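Local coordinates for protein putative uronate isomerase (Thermotoga maritima, PDB 4NAR) that belongs to the lactate racemase family and may interconvert the enantiomers of lactate, though it is named a putative uronate isomerase, at residues Lys30-Val35 with Phe142-Phe147. Sequence-based numbering, arbitrary orientation.
Sequences KKVLVV and FDAIFF
Backbone N of Lys30 donates a nearly straight hydrogen bond to Asp143 OD1 (3.1 Å) on its anti side; the Lys31 amide adds a weak one to the same atom. With Asp143 N returning a bond to Lys31 O (2.8 Å), the aspartate clamps the start of strand 31-35. The Lys31 chain passes obliquely by the Phe142 ring, CD 3.7 Å from CE1, and its ammonium makes an off-centre cation-pi contact while forming a salt bridge with Asp141. On the face shared with Ala144, Val32 sets CG2 3.5 Å from CE1 at the edge of the Phe146 ring. Leu33 CB sits over the face of the Phe142 ring, placed there with CG anti to the carbonyl carbon (chi1 -71°), 3.6 Å from the centroid; Leu33 CD2 lies beside Ile145 CG2. An alanine in place of Phe142 would probably leave Leu33 CB and the Lys31 chain without their aromatic surface. Leu33 N and O bond to Ala144 O and Phe146 N, and Val35 N donates to Phe146 O (2.9 Å), while Val35 CB packs against Phe147 CD1 (3.7 Å). This alternating ladder pairs two segments of the lactate racemase N-terminal region as adjacent parallel strands of a mixed sheet, between 63-68 and 217-227.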
loop_
_atom_site.group_PDB
_atom_site.type_symbol
_atom_site.label_atom_id
_atom_site.label_comp_id
_atom_site.label_asym_id
_atom_site.label_seq_id
_atom_site.Cartn_x
_atom_site.Cartn_y
_atom_site.Cartn_z
ATOM N N LYS A 30 4.244 -30.184 5.639
ATOM C CA LYS A 30 3.085 -30.737 4.958
ATOM C C LYS A 30 2.127 -29.598 4.616
ATOM O O LYS A 30 1.675 -29.508 3.482
ATOM C CB LYS A 30 2.406 -31.867 5.757
ATOM C CG LYS A 30 2.659 -31.824 7.248
ATOM C CD LYS A 30 2.240 -33.123 7.946
ATOM C CE LYS A 30 0.725 -33.237 8.094
ATOM N NZ LYS A 30 0.321 -33.682 9.468
ATOM N N LYS A 31 1.869 -28.716 5.584
ATOM C CA LYS A 31 0.964 -27.571 5.422
ATOM C C LYS A 31 1.727 -26.236 5.494
ATOM O O LYS A 31 2.387 -25.934 6.499
ATOM C CB LYS A 31 -0.107 -27.595 6.520
ATOM C CG LYS A 31 -1.478 -28.116 6.118
ATOM C CD LYS A 31 -2.528 -27.056 6.464
ATOM C CE LYS A 31 -3.829 -27.644 6.998
ATOM N NZ LYS A 31 -4.771 -26.534 7.378
ATOM N N VAL A 32 1.606 -25.433 4.438
ATOM C CA VAL A 32 2.304 -24.159 4.323
ATOM C C VAL A 32 1.324 -23.039 3.929
ATOM O O VAL A 32 0.340 -23.286 3.232
ATOM C CB VAL A 32 3.428 -24.292 3.267
ATOM C CG1 VAL A 32 3.482 -23.102 2.320
ATOM C CG2 VAL A 32 4.773 -24.543 3.933
ATOM N N LEU A 33 1.581 -21.812 4.386
ATOM C CA LEU A 33 0.773 -20.660 3.982
ATOM C C LEU A 33 1.647 -19.589 3.344
ATOM O O LEU A 33 2.689 -19.197 3.908
ATOM C CB LEU A 33 0.021 -20.060 5.181
ATOM C CG LEU A 33 -0.815 -18.784 4.960
ATOM C CD1 LEU A 33 -1.937 -19.020 3.950
ATOM C CD2 LEU A 33 -1.394 -18.256 6.267
ATOM N N VAL A 34 1.224 -19.110 2.173
ATOM C CA VAL A 34 1.914 -18.008 1.521
ATOM C C VAL A 34 1.007 -16.788 1.464
ATOM O O VAL A 34 -0.035 -16.795 0.791
ATOM C CB VAL A 34 2.429 -18.374 0.096
ATOM C CG1 VAL A 34 3.081 -17.153 -0.577
ATOM C CG2 VAL A 34 3.410 -19.532 0.166
ATOM N N VAL A 35 1.411 -15.745 2.186
ATOM C CA VAL A 35 0.731 -14.456 2.171
ATOM C C VAL A 35 1.438 -13.564 1.137
ATOM O O VAL A 35 2.669 -13.398 1.188
ATOM C CB VAL A 35 0.724 -13.810 3.591
ATOM C CG1 VAL A 35 0.024 -12.463 3.570
ATOM C CG2 VAL A 35 0.037 -14.741 4.607
ATOM N N PHE A 142 -0.262 -24.435 10.521
ATOM C CA PHE A 142 0.753 -24.351 9.469
ATOM C C PHE A 142 2.147 -24.640 10.004
ATOM O O PHE A 142 2.465 -24.312 11.145
ATOM C CB PHE A 142 0.718 -23.001 8.738
ATOM C CG PHE A 142 -0.488 -22.828 7.857
ATOM C CD1 PHE A 142 -0.635 -23.598 6.701
ATOM C CD2 PHE A 142 -1.490 -21.918 8.196
ATOM C CE1 PHE A 142 -1.766 -23.466 5.888
ATOM C CE2 PHE A 142 -2.634 -21.769 7.386
ATOM C CZ PHE A 142 -2.771 -22.544 6.231
ATOM N N ASP A 143 2.974 -25.271 9.178
ATOM C CA ASP A 143 4.349 -25.552 9.569
ATOM C C ASP A 143 5.239 -24.356 9.255
ATOM O O ASP A 143 6.258 -24.134 9.912
ATOM C CB ASP A 143 4.864 -26.806 8.858
ATOM C CG ASP A 143 4.138 -28.064 9.299
ATOM O OD1 ASP A 143 3.665 -28.815 8.410
ATOM O OD2 ASP A 143 4.042 -28.296 10.532
ATOM N N ALA A 144 4.856 -23.593 8.236
ATOM C CA ALA A 144 5.576 -22.378 7.895
ATOM C C ALA A 144 4.642 -21.401 7.215
ATOM O O ALA A 144 3.711 -21.797 6.493
ATOM C CB ALA A 144 6.780 -22.674 7.009
ATOM N N ILE A 145 4.884 -20.120 7.474
ATOM C CA ILE A 145 4.147 -19.057 6.821
ATOM C C ILE A 145 5.154 -18.129 6.162
ATOM O O ILE A 145 6.066 -17.616 6.822
ATOM C CB ILE A 145 3.309 -18.265 7.812
ATOM C CG1 ILE A 145 2.427 -19.214 8.626
ATOM C CG2 ILE A 145 2.450 -17.252 7.060
ATOM C CD1 ILE A 145 1.430 -18.504 9.536
ATOM N N PHE A 146 4.983 -17.917 4.862
ATOM C CA PHE A 146 5.910 -17.120 4.079
ATOM C C PHE A 146 5.205 -15.863 3.650
ATOM O O PHE A 146 4.178 -15.916 2.984
ATOM C CB PHE A 146 6.337 -17.908 2.848
ATOM C CG PHE A 146 6.902 -19.260 3.174
ATOM C CD1 PHE A 146 6.103 -20.390 3.110
ATOM C CD2 PHE A 146 8.235 -19.399 3.564
ATOM C CE1 PHE A 146 6.624 -21.649 3.416
ATOM C CE2 PHE A 146 8.758 -20.644 3.876
ATOM C CZ PHE A 146 7.951 -21.774 3.797
ATOM N N PHE A 147 5.737 -14.725 4.049
ATOM C CA PHE A 147 5.145 -13.465 3.658
ATOM C C PHE A 147 6.035 -12.845 2.570
ATOM O O PHE A 147 7.145 -12.380 2.860
ATOM C CB PHE A 147 5.080 -12.510 4.851
ATOM C CG PHE A 147 4.247 -13.006 6.013
ATOM C CD1 PHE A 147 2.948 -12.531 6.211
ATOM C CD2 PHE A 147 4.777 -13.918 6.942
ATOM C CE1 PHE A 147 2.178 -12.968 7.308
ATOM C CE2 PHE A 147 4.021 -14.358 8.032
ATOM C CZ PHE A 147 2.724 -13.878 8.221
#